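Local coordinates for protein dihydrodipicolinate synthase (Bacillus clausii KSM-K16, PDB 3E96) that probably catalyses the formation of 4-hydroxy-tetrahydrodipicolinate, a lyase-type condensation step, at residues K103-M114 with L136-D146. Residues are numbered along the deposited sequence; the frame is centred on the assembly and turned at random.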
# COMPACT_ATOMS: atom_id res chain seq x y z
N LYS B 103 -5.70 7.58 21.09
CA LYS B 103 -6.23 7.34 22.43
C LYS B 103 -6.07 8.60 23.28
O LYS B 103 -7.01 9.06 23.92
CB LYS B 103 -5.47 6.19 23.11
CG LYS B 103 -5.74 4.82 22.50
CD LYS B 103 -4.71 3.80 22.95
CE LYS B 103 -4.67 3.66 24.47
NZ LYS B 103 -3.61 2.69 24.87
N ALA B 104 -4.86 9.15 23.27
CA ALA B 104 -4.58 10.35 24.04
C ALA B 104 -5.41 11.54 23.56
O ALA B 104 -5.79 12.40 24.35
CB ALA B 104 -3.09 10.69 23.95
N ALA B 105 -5.69 11.58 22.26
CA ALA B 105 -6.47 12.67 21.68
C ALA B 105 -7.94 12.62 22.09
O ALA B 105 -8.64 13.63 22.04
CB ALA B 105 -6.34 12.65 20.16
N GLY B 106 -8.42 11.44 22.48
CA GLY B 106 -9.81 11.32 22.88
C GLY B 106 -10.66 10.47 21.96
O GLY B 106 -11.88 10.50 22.04
N ALA B 107 -10.02 9.72 21.06
CA ALA B 107 -10.76 8.86 20.14
C ALA B 107 -11.42 7.75 20.96
O ALA B 107 -11.00 7.46 22.07
CB ALA B 107 -9.82 8.25 19.11
N ASP B 108 -12.45 7.13 20.39
CA ASP B 108 -13.18 6.07 21.07
C ASP B 108 -12.66 4.69 20.70
O ASP B 108 -12.80 3.73 21.46
CB ASP B 108 -14.66 6.17 20.72
CG ASP B 108 -15.27 7.46 21.20
OD1 ASP B 108 -15.38 7.64 22.44
OD2 ASP B 108 -15.63 8.31 20.35
N ALA B 109 -12.04 4.59 19.53
CA ALA B 109 -11.49 3.33 19.06
C ALA B 109 -10.59 3.61 17.86
O ALA B 109 -10.49 4.76 17.42
CB ALA B 109 -12.62 2.39 18.64
N VAL B 110 -9.94 2.57 17.36
CA VAL B 110 -9.09 2.70 16.19
C VAL B 110 -9.53 1.67 15.15
O VAL B 110 -10.13 0.65 15.49
CB VAL B 110 -7.59 2.43 16.51
CG1 VAL B 110 -7.06 3.49 17.46
CG2 VAL B 110 -7.42 1.03 17.09
N MET B 111 -9.26 1.97 13.88
CA MET B 111 -9.54 1.04 12.79
C MET B 111 -8.17 0.75 12.19
O MET B 111 -7.49 1.65 11.71
CB MET B 111 -10.43 1.66 11.71
CG MET B 111 -10.60 0.73 10.48
SD MET B 111 -11.39 1.50 9.03
CE MET B 111 -10.08 2.58 8.49
N ILE B 112 -7.77 -0.51 12.24
CA ILE B 112 -6.48 -0.87 11.68
C ILE B 112 -6.65 -1.18 10.21
O ILE B 112 -7.35 -2.14 9.84
CB ILE B 112 -5.88 -2.10 12.39
CG1 ILE B 112 -5.92 -1.91 13.91
CG2 ILE B 112 -4.43 -2.30 11.94
CD1 ILE B 112 -5.45 -3.14 14.69
N HIS B 113 -6.04 -0.36 9.36
CA HIS B 113 -6.11 -0.56 7.92
C HIS B 113 -5.47 -1.90 7.58
O HIS B 113 -4.70 -2.45 8.37
CB HIS B 113 -5.33 0.53 7.18
CG HIS B 113 -6.06 1.82 7.05
ND1 HIS B 113 -7.06 2.02 6.12
CD2 HIS B 113 -5.96 2.98 7.75
CE1 HIS B 113 -7.54 3.25 6.26
NE2 HIS B 113 -6.89 3.85 7.24
N MET B 114 -5.80 -2.42 6.40
CA MET B 114 -5.20 -3.66 5.95
C MET B 114 -3.75 -3.26 5.70
O MET B 114 -3.49 -2.21 5.12
CB MET B 114 -5.85 -4.12 4.64
CG MET B 114 -5.39 -5.49 4.14
SD MET B 114 -6.07 -6.86 5.12
CE MET B 114 -4.88 -8.26 4.65
N LEU B 136 -2.04 -1.98 22.05
CA LEU B 136 -2.87 -0.82 22.32
C LEU B 136 -3.84 -0.99 23.48
O LEU B 136 -4.12 -0.03 24.20
CB LEU B 136 -3.66 -0.43 21.06
CG LEU B 136 -2.86 0.16 19.90
CD1 LEU B 136 -3.80 0.43 18.73
CD2 LEU B 136 -2.17 1.45 20.34
N ASP B 137 -4.37 -2.20 23.65
CA ASP B 137 -5.33 -2.47 24.71
C ASP B 137 -6.39 -1.37 24.65
O ASP B 137 -6.68 -0.70 25.64
CB ASP B 137 -4.61 -2.46 26.07
CG ASP B 137 -5.51 -2.90 27.21
OD1 ASP B 137 -6.22 -3.91 27.05
OD2 ASP B 137 -5.50 -2.23 28.27
N PHE B 138 -6.96 -1.21 23.46
CA PHE B 138 -7.96 -0.18 23.20
C PHE B 138 -8.91 -0.76 22.15
O PHE B 138 -8.49 -1.57 21.32
CB PHE B 138 -7.23 1.05 22.64
CG PHE B 138 -8.07 2.29 22.55
CD1 PHE B 138 -8.58 2.89 23.70
CD2 PHE B 138 -8.31 2.88 21.32
CE1 PHE B 138 -9.30 4.07 23.62
CE2 PHE B 138 -9.03 4.07 21.23
CZ PHE B 138 -9.53 4.66 22.38
N PRO B 139 -10.20 -0.38 22.18
CA PRO B 139 -11.15 -0.91 21.19
C PRO B 139 -10.62 -0.78 19.78
O PRO B 139 -10.21 0.31 19.37
CB PRO B 139 -12.41 -0.08 21.44
CG PRO B 139 -12.35 0.12 22.94
CD PRO B 139 -10.89 0.50 23.14
N SER B 140 -10.63 -1.88 19.04
CA SER B 140 -10.10 -1.89 17.68
C SER B 140 -10.99 -2.58 16.66
O SER B 140 -11.71 -3.53 16.99
CB SER B 140 -8.74 -2.60 17.65
OG SER B 140 -7.84 -2.10 18.61
N LEU B 141 -10.93 -2.09 15.43
CA LEU B 141 -11.65 -2.69 14.31
C LEU B 141 -10.55 -3.00 13.30
O LEU B 141 -9.48 -2.38 13.34
CB LEU B 141 -12.64 -1.73 13.66
CG LEU B 141 -13.90 -1.32 14.41
CD1 LEU B 141 -13.57 -0.25 15.43
CD2 LEU B 141 -14.92 -0.80 13.41
N VAL B 142 -10.79 -3.96 12.43
CA VAL B 142 -9.81 -4.29 11.40
C VAL B 142 -10.49 -4.18 10.04
O VAL B 142 -11.67 -4.54 9.90
CB VAL B 142 -9.24 -5.72 11.56
CG1 VAL B 142 -8.54 -5.85 12.92
CG2 VAL B 142 -10.34 -6.74 11.43
N TYR B 143 -9.76 -3.67 9.05
CA TYR B 143 -10.28 -3.53 7.69
C TYR B 143 -9.67 -4.71 6.94
O TYR B 143 -8.48 -4.74 6.66
CB TYR B 143 -9.81 -2.21 7.06
CG TYR B 143 -10.65 -1.81 5.86
CD1 TYR B 143 -11.88 -1.17 6.03
CD2 TYR B 143 -10.24 -2.11 4.57
CE1 TYR B 143 -12.68 -0.84 4.94
CE2 TYR B 143 -11.02 -1.78 3.46
CZ TYR B 143 -12.24 -1.15 3.66
OH TYR B 143 -13.03 -0.83 2.57
N PHE B 144 -10.52 -5.69 6.63
CA PHE B 144 -10.12 -6.93 5.98
C PHE B 144 -10.54 -6.89 4.51
O PHE B 144 -11.72 -7.02 4.20
CB PHE B 144 -10.82 -8.08 6.71
CG PHE B 144 -10.17 -9.42 6.54
CD1 PHE B 144 -9.00 -9.72 7.22
CD2 PHE B 144 -10.75 -10.38 5.72
CE1 PHE B 144 -8.41 -10.98 7.09
CE2 PHE B 144 -10.17 -11.64 5.58
CZ PHE B 144 -8.99 -11.94 6.27
N LYS B 145 -9.57 -6.73 3.60
CA LYS B 145 -9.91 -6.62 2.19
C LYS B 145 -9.11 -7.42 1.16
O LYS B 145 -9.35 -7.26 -0.04
CB LYS B 145 -9.86 -5.14 1.78
CG LYS B 145 -8.45 -4.57 1.73
CD LYS B 145 -8.48 -3.17 1.12
CE LYS B 145 -7.10 -2.64 0.84
NZ LYS B 145 -7.18 -1.32 0.13
N ASP B 146 -8.18 -8.25 1.60
CA ASP B 146 -7.38 -9.05 0.66
C ASP B 146 -7.95 -10.46 0.50
O ASP B 146 -7.87 -11.29 1.41
CB ASP B 146 -5.93 -9.13 1.14
CG ASP B 146 -5.01 -9.78 0.12
OD1 ASP B 146 -5.53 -10.35 -0.86
OD2 ASP B 146 -3.78 -9.72 0.30
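V110, M111 and I112 pair in parallel with S140, L141 and V142, as neighbouring strands of a TIM barrel. Helix 122-136 makes the crossover of this beta-alpha-beta unit. Four backbone bonds zip the strands: V110 N to P139 O, L141 N to V110 O, I112 N to L141 O and Y143 N to I112 O. The third is nearly straight, 175° at the hydrogen and 2.8 Å from I112 N to L141 O.

Side chains divide between the two faces of the sheet. V110 and I112 share a face with S140 and V142, and helix 122-136 packs on I112 and V142. S140 OG donates to F138 O. M111 and L141 share the other face. There M111 SD lies obliquely beside the ring of Y143, 4.0 Å from Y143 CD1, and M111 also touches K167, the predicted Schiff-base lysine. Y143, the predicted proton donor/acceptor, gives its OH to a hydrogen bond with G194 O.

At the strand entrance F138 has CG anti to its backbone N (chi1 -169°), which carries the ring under K103. K103 CG sits over the ring centre in a CH-pi contact, and A107 O meets the ring edge. An alanine in place of F138 would lose the ring, and is likely to leave K103 CG without its CH-pi partner and open a gap between K103 and P139. Beyond the ring, the lysine chain bends at chi3 (57°), and K103 NZ donates to L136 O at 2.8 Å, in the carbonyl plane.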